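Local coordinates for protein SMG-7 (Caenorhabditis elegans, PDB 3ZHE), which pairs with SMG-5 through its 14-3-3-like domain and acts in nonsense-mediated mRNA decay, the pathway that degrades transcripts carrying premature stop codons, at residues D3-L8 and M30-A35; V74-I79 and R141-Y146; V166-G171 and Y185-A190; H234-I239 and E275-A280. All coordinates share one frame; numbering follows the deposited sequence.

How the interactions relate
The four contacts follow one another along the chain without interleaving, and together they track the fold from the 14-3-3-like domain near the N-terminus into the helical domain behind it. Interactions 1 and 2 have their centres about 29 Å apart, and residues of both meet the SMG-5 partner chain. Interaction 2 touches interaction 3, where R141 packs on Q169; their centres lie about 21 Å apart. Interaction 3 is the most central, about 5 Å from the middle of the chain. The centres of interactions 3 and 4 are about 25 Å apart. Interactions 1 and 4 lie on opposite sides of the chain's centre, their own centres about 56 Å apart. Neither interaction 3 nor interaction 4 is touched by the partner chain.

Interaction 1 of 4, residues D3-L8 and M30-A35; sequences DEWEQL and MKMFVA
W5 and M32 meet at about a right angle, the thioether methyl of M32 sitting over one face of the indole. M32 CE stands 3.8 Å from the centroid of the six-membered ring of W5 and 12° off its normal, a CH-pi contact, while M32 SD lies farther out above the same ring in a Met-aromatic arrangement. The methionine chain bends at its last torsion (chi3 64°), which turns CE back over the ring. The indole also presents its edge to the backbone: W5 CZ3 comes within 3.2 Å of M32 O, in the ring plane. W5 therefore meets M32 through both face and edge, and an alanine here would probably leave the M32 methyl without its aromatic platform and open a gap between the two helices. L8 points at the other helix and packs beside this pair. Its CB is 4.1 Å from M32 CE, its CD1 packs on A35 CB at 3.8 Å, and its CD2 lies 3.9 Å from K31 CE, the extended lysine running across it at about a right angle. M32 SD also lies 3.6 Å from L8 O, which is hydrogen-bonded to H28. The two helices run nearly antiparallel, at 170°, with their axes 10.9 Å apart, as in the paired helices of a 14-3-3-like bundle. W5 reaches on to T39 and A40 of helix 37-42, M32 touches F45 of helix 45-63, and K31 packs against I124 of the SMG-5 chain.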
# COMPACT_ATOMS: atom_id res chain seq x y z
N ASP B 3 -19.81 11.25 -25.10
CA ASP B 3 -19.79 10.41 -26.30
C ASP B 3 -18.72 9.33 -26.22
O ASP B 3 -18.93 8.20 -26.68
CB ASP B 3 -19.59 11.28 -27.54
CG ASP B 3 -20.67 12.33 -27.70
OD1 ASP B 3 -21.86 12.01 -27.50
OD2 ASP B 3 -20.32 13.49 -28.00
N GLU B 4 -17.58 9.67 -25.62
CA GLU B 4 -16.47 8.74 -25.49
C GLU B 4 -16.86 7.53 -24.65
O GLU B 4 -16.64 6.39 -25.05
CB GLU B 4 -15.27 9.45 -24.86
CG GLU B 4 -14.04 8.57 -24.72
CD GLU B 4 -12.91 9.26 -23.97
OE1 GLU B 4 -13.14 10.37 -23.44
OE2 GLU B 4 -11.80 8.70 -23.92
N TRP B 5 -17.44 7.80 -23.48
CA TRP B 5 -17.86 6.74 -22.57
C TRP B 5 -18.95 5.87 -23.19
O TRP B 5 -19.00 4.66 -22.95
CB TRP B 5 -18.35 7.33 -21.25
CG TRP B 5 -18.83 6.29 -20.28
CD1 TRP B 5 -20.11 5.88 -20.08
CD2 TRP B 5 -18.02 5.53 -19.38
NE1 TRP B 5 -20.15 4.91 -19.10
CE2 TRP B 5 -18.88 4.68 -18.66
CE3 TRP B 5 -16.64 5.48 -19.11
CZ2 TRP B 5 -18.41 3.79 -17.69
CZ3 TRP B 5 -16.19 4.61 -18.15
CH2 TRP B 5 -17.07 3.77 -17.45
N GLU B 6 -19.83 6.48 -23.97
CA GLU B 6 -20.89 5.75 -24.64
C GLU B 6 -20.31 4.84 -25.72
O GLU B 6 -20.77 3.70 -25.89
CB GLU B 6 -21.90 6.72 -25.26
N GLN B 7 -19.31 5.34 -26.43
CA GLN B 7 -18.64 4.55 -27.46
C GLN B 7 -17.94 3.35 -26.82
O GLN B 7 -18.07 2.22 -27.28
CB GLN B 7 -17.63 5.41 -28.23
CG GLN B 7 -16.90 4.68 -29.34
CD GLN B 7 -17.78 4.35 -30.53
OE1 GLN B 7 -18.92 4.81 -30.62
NE2 GLN B 7 -17.26 3.54 -31.44
N LEU B 8 -17.21 3.62 -25.74
CA LEU B 8 -16.56 2.56 -24.97
C LEU B 8 -17.58 1.57 -24.43
O LEU B 8 -17.29 0.38 -24.29
CB LEU B 8 -15.74 3.16 -23.82
CG LEU B 8 -14.53 4.01 -24.22
CD1 LEU B 8 -14.00 4.80 -23.03
CD2 LEU B 8 -13.43 3.15 -24.83
N MET B 30 -10.68 -2.58 -17.75
CA MET B 30 -9.54 -1.80 -17.26
C MET B 30 -9.42 -0.49 -18.02
O MET B 30 -9.21 0.58 -17.43
CB MET B 30 -8.24 -2.60 -17.40
CG MET B 30 -8.08 -3.71 -16.38
SD MET B 30 -6.67 -4.77 -16.76
CE MET B 30 -6.46 -5.62 -15.19
N LYS B 31 -9.57 -0.57 -19.34
CA LYS B 31 -9.51 0.61 -20.19
C LYS B 31 -10.62 1.61 -19.83
O LYS B 31 -10.38 2.81 -19.76
CB LYS B 31 -9.61 0.23 -21.66
CG LYS B 31 -9.58 1.42 -22.61
CD LYS B 31 -9.68 0.99 -24.06
CE LYS B 31 -9.70 2.20 -24.97
NZ LYS B 31 -9.84 1.82 -26.40
N MET B 32 -11.82 1.09 -19.59
CA MET B 32 -12.94 1.93 -19.19
C MET B 32 -12.74 2.51 -17.79
O MET B 32 -13.26 3.58 -17.47
CB MET B 32 -14.26 1.16 -19.27
CG MET B 32 -14.61 0.68 -20.68
SD MET B 32 -16.28 0.02 -20.82
CE MET B 32 -17.26 1.47 -20.46
N PHE B 33 -11.99 1.79 -16.95
CA PHE B 33 -11.66 2.27 -15.61
C PHE B 33 -10.73 3.47 -15.70
O PHE B 33 -11.03 4.54 -15.15
CB PHE B 33 -11.01 1.16 -14.78
CG PHE B 33 -11.93 0.55 -13.76
CD1 PHE B 33 -12.25 1.23 -12.59
CD2 PHE B 33 -12.45 -0.71 -13.95
CE1 PHE B 33 -13.09 0.66 -11.65
CE2 PHE B 33 -13.29 -1.29 -13.02
CZ PHE B 33 -13.61 -0.60 -11.86
N VAL B 34 -9.61 3.30 -16.39
CA VAL B 34 -8.64 4.37 -16.59
C VAL B 34 -9.28 5.57 -17.29
O VAL B 34 -8.99 6.73 -16.95
CB VAL B 34 -7.43 3.87 -17.40
CG1 VAL B 34 -6.56 5.03 -17.86
CG2 VAL B 34 -6.62 2.87 -16.58
N ALA B 35 -10.16 5.30 -18.24
CA ALA B 35 -10.86 6.34 -18.99
C ALA B 35 -11.70 7.24 -18.08
O ALA B 35 -11.69 8.46 -18.22
CB ALA B 35 -11.72 5.73 -20.08

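Interaction 2 of 4, residues V74-I79 and R141-Y146; sequences VQNLAI and RYKENY
K143 leaves its backbone with CG anti to the nitrogen (chi1 -158°) and runs fully extended beyond it, carrying NZ across to N76, whose own CG lies anti to its carbonyl carbon. The ammonium nitrogen K143 NZ donates to N76 OD1 at 3.2 Å, approaching from a position tilted 26° from the carbonyl plane. The two side chains cross at about a right angle. Lower on the lysine, K143 CD lies 4.2 Å from I79 CD1, an aliphatic touch beside the polar end. Q75 reaches the last turn of helix 122-142 with its amide: Q75 NE2 makes a weak hydrogen bond to Y142 O, 3.2 Å long and bent to 126° at the hydrogen, and lies 3.5 Å from Y142 CB. The planes of the Q75 amide and the Y142 ring are nearly parallel in orientation. Q75 meets, and K143 extends from, the C-terminal end of helix 122-142, closed by a Schellman motif with E144 as its C-prime residue at positive phi; N145 then N-caps the next helix. This turn lies within a predicted TPR repeat, where one helix hands over to another. Y142 OH is hydrogen-bonded to K54 of helix 45-63, and Q75 OE1 weakly to H72. On the SMG-5 chain, E92 packs against N76 and E95 against K143.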
# COMPACT_ATOMS: atom_id res chain seq x y z
N VAL B 74 -5.23 -20.77 -12.97
CA VAL B 74 -6.28 -19.77 -13.14
C VAL B 74 -6.37 -18.83 -11.93
O VAL B 74 -6.71 -17.65 -12.07
CB VAL B 74 -7.66 -20.41 -13.47
CG1 VAL B 74 -8.31 -21.00 -12.22
CG2 VAL B 74 -8.58 -19.40 -14.13
N GLN B 75 -6.04 -19.35 -10.75
CA GLN B 75 -6.03 -18.55 -9.52
C GLN B 75 -4.98 -17.45 -9.58
O GLN B 75 -5.26 -16.28 -9.32
CB GLN B 75 -5.79 -19.43 -8.29
CG GLN B 75 -7.01 -20.23 -7.83
CD GLN B 75 -6.67 -21.20 -6.71
OE1 GLN B 75 -5.50 -21.49 -6.46
NE2 GLN B 75 -7.69 -21.70 -6.03
N ASN B 76 -3.75 -17.84 -9.91
CA ASN B 76 -2.66 -16.87 -10.04
C ASN B 76 -2.94 -15.86 -11.15
O ASN B 76 -2.61 -14.68 -11.02
CB ASN B 76 -1.32 -17.58 -10.26
CG ASN B 76 -0.89 -18.39 -9.05
OD1 ASN B 76 -1.22 -18.06 -7.92
ND2 ASN B 76 -0.14 -19.46 -9.30
N LEU B 77 -3.57 -16.33 -12.23
CA LEU B 77 -4.00 -15.42 -13.29
C LEU B 77 -4.96 -14.36 -12.72
O LEU B 77 -4.81 -13.16 -12.99
CB LEU B 77 -4.69 -16.18 -14.42
CG LEU B 77 -5.32 -15.33 -15.53
CD1 LEU B 77 -4.28 -14.45 -16.19
CD2 LEU B 77 -6.01 -16.21 -16.56
N ALA B 78 -5.92 -14.83 -11.93
CA ALA B 78 -6.86 -13.95 -11.25
C ALA B 78 -6.16 -12.90 -10.39
O ALA B 78 -6.44 -11.70 -10.50
CB ALA B 78 -7.82 -14.77 -10.41
N ILE B 79 -5.25 -13.37 -9.54
CA ILE B 79 -4.47 -12.49 -8.67
C ILE B 79 -3.77 -11.40 -9.49
O ILE B 79 -3.82 -10.22 -9.13
CB ILE B 79 -3.41 -13.27 -7.87
CG1 ILE B 79 -4.07 -14.22 -6.87
CG2 ILE B 79 -2.45 -12.32 -7.16
CD1 ILE B 79 -3.09 -15.06 -6.08
N ARG B 141 -8.09 -16.74 -0.04
CA ARG B 141 -8.80 -17.86 0.59
C ARG B 141 -8.82 -19.08 -0.32
O ARG B 141 -8.67 -20.21 0.14
CB ARG B 141 -10.23 -17.46 0.97
CG ARG B 141 -10.83 -18.36 2.04
CD ARG B 141 -12.29 -18.04 2.31
NE ARG B 141 -13.18 -18.70 1.36
CZ ARG B 141 -13.82 -18.08 0.38
NH1 ARG B 141 -13.67 -16.77 0.21
NH2 ARG B 141 -14.61 -18.76 -0.44
N TYR B 142 -9.00 -18.84 -1.62
CA TYR B 142 -8.98 -19.92 -2.61
C TYR B 142 -7.62 -20.60 -2.65
O TYR B 142 -7.53 -21.81 -2.88
CB TYR B 142 -9.32 -19.38 -4.00
CG TYR B 142 -10.70 -18.78 -4.14
CD1 TYR B 142 -11.73 -19.13 -3.29
CD2 TYR B 142 -10.97 -17.85 -5.14
CE1 TYR B 142 -13.00 -18.58 -3.42
CE2 TYR B 142 -12.23 -17.29 -5.28
CZ TYR B 142 -13.24 -17.66 -4.42
OH TYR B 142 -14.49 -17.11 -4.56
N LYS B 143 -6.57 -19.82 -2.42
CA LYS B 143 -5.20 -20.33 -2.48
C LYS B 143 -4.76 -20.92 -1.14
O LYS B 143 -3.60 -21.28 -0.95
CB LYS B 143 -4.25 -19.21 -2.91
CG LYS B 143 -2.94 -19.69 -3.51
CD LYS B 143 -2.09 -18.52 -3.96
CE LYS B 143 -0.75 -18.98 -4.49
NZ LYS B 143 0.06 -17.83 -4.97
N GLU B 144 -5.71 -21.00 -0.21
CA GLU B 144 -5.47 -21.56 1.12
C GLU B 144 -4.39 -20.83 1.93
O GLU B 144 -3.68 -21.44 2.72
CB GLU B 144 -5.16 -23.07 1.05
CG GLU B 144 -6.40 -23.94 0.87
CD GLU B 144 -6.07 -25.42 0.80
OE1 GLU B 144 -5.79 -26.02 1.86
OE2 GLU B 144 -6.09 -25.98 -0.32
N ASN B 145 -4.28 -19.52 1.74
CA ASN B 145 -3.49 -18.68 2.63
C ASN B 145 -4.44 -17.89 3.52
O ASN B 145 -4.72 -16.72 3.27
CB ASN B 145 -2.57 -17.74 1.85
CG ASN B 145 -1.53 -17.07 2.74
OD1 ASN B 145 -1.82 -16.64 3.86
ND2 ASN B 145 -0.30 -16.98 2.24
N TYR B 146 -4.94 -18.54 4.56
CA TYR B 146 -5.95 -17.96 5.44
C TYR B 146 -5.55 -16.69 6.21
O TYR B 146 -6.37 -15.78 6.35
CB TYR B 146 -6.52 -19.03 6.39
CG TYR B 146 -7.05 -20.25 5.68
CD1 TYR B 146 -7.63 -20.15 4.42
CD2 TYR B 146 -6.95 -21.51 6.25
CE1 TYR B 146 -8.12 -21.27 3.76
CE2 TYR B 146 -7.43 -22.64 5.60
CZ TYR B 146 -8.01 -22.51 4.36
OH TYR B 146 -8.49 -23.63 3.71

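Interaction 3 of 4, residues V166-G171 and Y185-A190; sequences VWNQLG and YFHTRA
The indole of W167 carries R189 over one face and meets F186 at its edge. R189 CZ stands 4.0 Å from the centroid of the six-membered ring of W167, 26° off the normal, in a cation-pi contact with the two planes inclined to each other. These residues lie in the interface of a closely packed antiparallel helix pair, helices 164-176 and 180-191, whose segments cross at -162° with axes 7.2 Å apart; the pair belongs to a region matching the Est1 DNA/RNA-binding family. R189 bends at chi2 and chi3, which doubles the chain back and brings both its CB and its guanidinium over the ring. The arginine has further partners, NH1 bonding to D360 O, while W167 NE1 bonds to P161 O. F186 is sandwiched: L170 CB lies over the centre of one face, 3.8 Å from the centroid of the F186 ring, and Y185 CD2 over the opposite face, toward the rim. At its edge F186 CD1 meets W167 CE3 at 3.8 Å, the two side chains crossing at about a right angle. The imidazole of H187 has G171 CA over one face and N168 at its edge. G171 has no side chain, and its CA lies directly against the H187 ring and F186 CB, consistent with the close approach of helix 180-191 here; A190 keeps the other end equally near, its CB 3.7 Å from W167 CB. The amide of N168 is turned steeply against the imidazole, and H187 ND1 gives N168 OD1 a weak hydrogen bond of 3.3 Å, bent to 130° at the hydrogen.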
# COMPACT_ATOMS: atom_id res chain seq x y z
N VAL B 166 -18.41 -8.72 3.08
CA VAL B 166 -17.16 -8.76 3.82
C VAL B 166 -17.34 -9.49 5.15
O VAL B 166 -16.55 -10.37 5.51
CB VAL B 166 -16.61 -7.35 4.09
CG1 VAL B 166 -15.18 -7.43 4.58
CG2 VAL B 166 -16.70 -6.50 2.83
N TRP B 167 -18.40 -9.12 5.87
CA TRP B 167 -18.75 -9.77 7.13
C TRP B 167 -18.96 -11.27 6.93
O TRP B 167 -18.50 -12.09 7.74
CB TRP B 167 -20.01 -9.15 7.73
CG TRP B 167 -19.88 -7.69 8.07
CD1 TRP B 167 -20.36 -6.63 7.35
CD2 TRP B 167 -19.24 -7.13 9.22
NE1 TRP B 167 -20.05 -5.45 7.98
CE2 TRP B 167 -19.36 -5.73 9.13
CE3 TRP B 167 -18.57 -7.68 10.32
CZ2 TRP B 167 -18.84 -4.87 10.10
CZ3 TRP B 167 -18.06 -6.83 11.28
CH2 TRP B 167 -18.20 -5.44 11.16
N ASN B 168 -19.65 -11.63 5.85
CA ASN B 168 -19.89 -13.04 5.53
C ASN B 168 -18.58 -13.80 5.29
O ASN B 168 -18.40 -14.91 5.80
CB ASN B 168 -20.81 -13.17 4.32
CG ASN B 168 -21.19 -14.61 4.02
OD1 ASN B 168 -22.16 -15.14 4.55
ND2 ASN B 168 -20.42 -15.25 3.15
N GLN B 169 -17.68 -13.20 4.52
CA GLN B 169 -16.38 -13.81 4.24
C GLN B 169 -15.57 -13.99 5.52
O GLN B 169 -14.93 -15.03 5.72
CB GLN B 169 -15.60 -12.96 3.24
CG GLN B 169 -16.34 -12.64 1.95
CD GLN B 169 -16.72 -13.88 1.17
OE1 GLN B 169 -17.84 -13.99 0.66
NE2 GLN B 169 -15.79 -14.83 1.06
N LEU B 170 -15.61 -12.98 6.38
CA LEU B 170 -14.99 -13.06 7.70
C LEU B 170 -15.56 -14.24 8.47
O LEU B 170 -14.84 -14.96 9.16
CB LEU B 170 -15.21 -11.75 8.47
CG LEU B 170 -14.39 -10.54 8.04
CD1 LEU B 170 -15.02 -9.24 8.54
CD2 LEU B 170 -12.96 -10.66 8.54
N GLY B 171 -16.87 -14.44 8.33
CA GLY B 171 -17.54 -15.58 8.93
C GLY B 171 -16.99 -16.89 8.40
O GLY B 171 -16.77 -17.83 9.16
N TYR B 185 -21.36 -14.68 14.89
CA TYR B 185 -21.38 -13.22 14.98
C TYR B 185 -21.20 -12.54 13.62
O TYR B 185 -22.00 -11.68 13.23
CB TYR B 185 -20.31 -12.73 15.96
CG TYR B 185 -20.03 -11.25 15.86
CD1 TYR B 185 -20.99 -10.32 16.22
CD2 TYR B 185 -18.81 -10.78 15.40
CE1 TYR B 185 -20.75 -8.97 16.13
CE2 TYR B 185 -18.55 -9.43 15.31
CZ TYR B 185 -19.53 -8.52 15.67
OH TYR B 185 -19.28 -7.18 15.58
N PHE B 186 -20.16 -12.95 12.90
CA PHE B 186 -19.86 -12.40 11.58
C PHE B 186 -20.98 -12.63 10.58
O PHE B 186 -21.37 -11.71 9.86
CB PHE B 186 -18.55 -12.98 11.05
CG PHE B 186 -17.32 -12.35 11.64
CD1 PHE B 186 -17.21 -10.97 11.77
CD2 PHE B 186 -16.26 -13.14 12.08
CE1 PHE B 186 -16.07 -10.40 12.31
CE2 PHE B 186 -15.13 -12.57 12.62
CZ PHE B 186 -15.03 -11.20 12.74
N HIS B 187 -21.50 -13.86 10.53
CA HIS B 187 -22.60 -14.18 9.63
C HIS B 187 -23.83 -13.34 9.95
O HIS B 187 -24.57 -12.92 9.05
CB HIS B 187 -22.95 -15.68 9.69
CG HIS B 187 -22.02 -16.56 8.91
ND1 HIS B 187 -22.01 -16.59 7.53
CD2 HIS B 187 -21.09 -17.45 9.32
CE1 HIS B 187 -21.10 -17.46 7.12
NE2 HIS B 187 -20.53 -17.99 8.18
N THR B 188 -24.05 -13.08 11.24
CA THR B 188 -25.15 -12.24 11.68
C THR B 188 -24.97 -10.80 11.18
O THR B 188 -25.90 -10.20 10.63
CB THR B 188 -25.29 -12.25 13.21
OG1 THR B 188 -25.52 -13.59 13.67
CG2 THR B 188 -26.45 -11.37 13.65
N ARG B 189 -23.76 -10.26 11.37
CA ARG B 189 -23.43 -8.93 10.88
C ARG B 189 -23.65 -8.83 9.37
O ARG B 189 -24.14 -7.82 8.87
CB ARG B 189 -21.98 -8.58 11.21
CG ARG B 189 -21.72 -8.29 12.68
CD ARG B 189 -22.56 -7.11 13.17
NE ARG B 189 -22.32 -5.89 12.40
CZ ARG B 189 -21.46 -4.94 12.76
NH1 ARG B 189 -20.75 -5.06 13.88
NH2 ARG B 189 -21.31 -3.86 12.01
N ALA B 190 -23.28 -9.89 8.66
CA ALA B 190 -23.50 -9.98 7.22
C ALA B 190 -24.99 -9.95 6.91
O ALA B 190 -25.42 -9.34 5.93
CB ALA B 190 -22.87 -11.24 6.67

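Interaction 4 of 4, residues H234-I239 and E275-A280; sequences HFLLEI and ELEQRA
A Schellman motif ends helix 222-234, with L236 as its C-prime residue at positive phi, and the chain that leaves it packs on the start of helix 277-304. This surface contact joins the end of the one helix to the other within the Est1-family region. L236 lays CD2 against L276 and A280: L236 CD2 is 4.0 Å from L276 CB and 3.9 Å from A280 CB, while CD1 also touches L276 CB. L270 of helix 257-270 packs against L236 and A280 alike. Beyond the leucine, R279 reaches along the loop backbone. Its CG is anti to the backbone nitrogen (chi1 -179°) and the chain bends at chi3, laying the guanidinium face against the L237-E238 peptide, with E238 N above the plane toward the rim. A methionine in its place would probably leave L236 O without its nearby guanidinium and E238 without the opposite charge beside it. That charge pair is loose, E238 OE1 and R279 NH1 being 4.3 Å apart, too far for a salt bridge, whereas E238 CB comes to 3.4 Å from R279 NH1. At the guanidinium edge, in its plane, L236 O lies 2.8 Å from R279 NH2.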
# COMPACT_ATOMS: atom_id res chain seq x y z
N HIS B 234 -33.66 -20.83 18.18
CA HIS B 234 -33.97 -20.66 16.76
C HIS B 234 -34.95 -21.70 16.23
O HIS B 234 -35.88 -21.37 15.50
CB HIS B 234 -32.68 -20.70 15.94
CG HIS B 234 -32.87 -20.29 14.51
ND1 HIS B 234 -32.59 -19.01 14.06
CD2 HIS B 234 -33.30 -20.98 13.43
CE1 HIS B 234 -32.85 -18.94 12.77
NE2 HIS B 234 -33.28 -20.11 12.36
N PHE B 235 -34.73 -22.96 16.59
CA PHE B 235 -35.56 -24.05 16.08
C PHE B 235 -36.75 -24.36 16.98
O PHE B 235 -37.37 -25.42 16.87
CB PHE B 235 -34.72 -25.32 15.88
CG PHE B 235 -33.74 -25.22 14.75
CD1 PHE B 235 -34.17 -25.27 13.44
CD2 PHE B 235 -32.39 -25.09 15.00
CE1 PHE B 235 -33.27 -25.19 12.39
CE2 PHE B 235 -31.48 -25.01 13.96
CZ PHE B 235 -31.92 -25.06 12.66
N LEU B 236 -37.06 -23.43 17.88
CA LEU B 236 -38.21 -23.55 18.77
C LEU B 236 -38.18 -24.84 19.60
O LEU B 236 -39.20 -25.51 19.76
CB LEU B 236 -39.52 -23.46 17.98
CG LEU B 236 -39.80 -22.13 17.28
CD1 LEU B 236 -41.04 -22.23 16.40
CD2 LEU B 236 -39.96 -21.01 18.29
N LEU B 237 -37.00 -25.18 20.11
CA LEU B 237 -36.84 -26.38 20.92
C LEU B 237 -36.76 -26.03 22.41
O LEU B 237 -36.35 -24.93 22.77
CB LEU B 237 -35.60 -27.16 20.50
CG LEU B 237 -35.52 -27.53 19.01
CD1 LEU B 237 -34.27 -28.36 18.73
CD2 LEU B 237 -36.78 -28.28 18.59
N GLU B 238 -37.14 -26.98 23.25
CA GLU B 238 -37.13 -26.77 24.70
C GLU B 238 -35.72 -26.86 25.26
O GLU B 238 -35.02 -27.85 25.04
CB GLU B 238 -38.04 -27.79 25.39
CG GLU B 238 -38.13 -27.63 26.90
CD GLU B 238 -39.06 -28.65 27.53
OE1 GLU B 238 -39.61 -29.49 26.80
OE2 GLU B 238 -39.24 -28.61 28.77
N ILE B 239 -35.30 -25.82 25.97
CA ILE B 239 -33.98 -25.81 26.61
C ILE B 239 -34.02 -26.61 27.91
O ILE B 239 -34.68 -26.20 28.87
CB ILE B 239 -33.49 -24.38 26.88
CG1 ILE B 239 -33.40 -23.60 25.56
CG2 ILE B 239 -32.14 -24.40 27.57
CD1 ILE B 239 -32.83 -22.20 25.71
N GLU B 275 -47.44 -20.45 20.03
CA GLU B 275 -47.36 -21.22 21.26
C GLU B 275 -45.91 -21.54 21.62
O GLU B 275 -45.58 -21.74 22.79
CB GLU B 275 -48.16 -22.52 21.13
N LEU B 276 -45.05 -21.59 20.61
CA LEU B 276 -43.64 -21.91 20.81
C LEU B 276 -42.79 -20.64 20.78
O LEU B 276 -41.82 -20.51 21.55
CB LEU B 276 -43.17 -22.88 19.72
CG LEU B 276 -43.85 -24.25 19.68
CD1 LEU B 276 -43.46 -25.01 18.43
CD2 LEU B 276 -43.51 -25.05 20.93
N GLU B 277 -43.15 -19.72 19.89
CA GLU B 277 -42.46 -18.44 19.79
C GLU B 277 -42.47 -17.69 21.11
O GLU B 277 -41.50 -17.02 21.45
CB GLU B 277 -43.09 -17.58 18.69
CG GLU B 277 -42.72 -18.00 17.28
CD GLU B 277 -43.11 -16.97 16.23
OE1 GLU B 277 -44.31 -16.64 16.14
OE2 GLU B 277 -42.21 -16.50 15.51
N GLN B 278 -43.56 -17.83 21.86
CA GLN B 278 -43.66 -17.22 23.18
C GLN B 278 -42.58 -17.76 24.12
O GLN B 278 -41.89 -17.00 24.80
CB GLN B 278 -45.05 -17.48 23.78
N ARG B 279 -42.44 -19.09 24.13
CA ARG B 279 -41.45 -19.76 24.96
C ARG B 279 -40.03 -19.32 24.59
O ARG B 279 -39.22 -18.97 25.46
CB ARG B 279 -41.58 -21.27 24.81
CG ARG B 279 -40.59 -22.06 25.65
CD ARG B 279 -40.76 -23.56 25.42
NE ARG B 279 -40.49 -23.93 24.04
CZ ARG B 279 -40.55 -25.18 23.58
NH1 ARG B 279 -40.87 -26.17 24.40
NH2 ARG B 279 -40.28 -25.44 22.31
N ALA B 280 -39.75 -19.32 23.29
CA ALA B 280 -38.44 -18.91 22.79
C ALA B 280 -38.10 -17.47 23.18
O ALA B 280 -37.02 -17.19 23.70
CB ALA B 280 -38.37 -19.09 21.28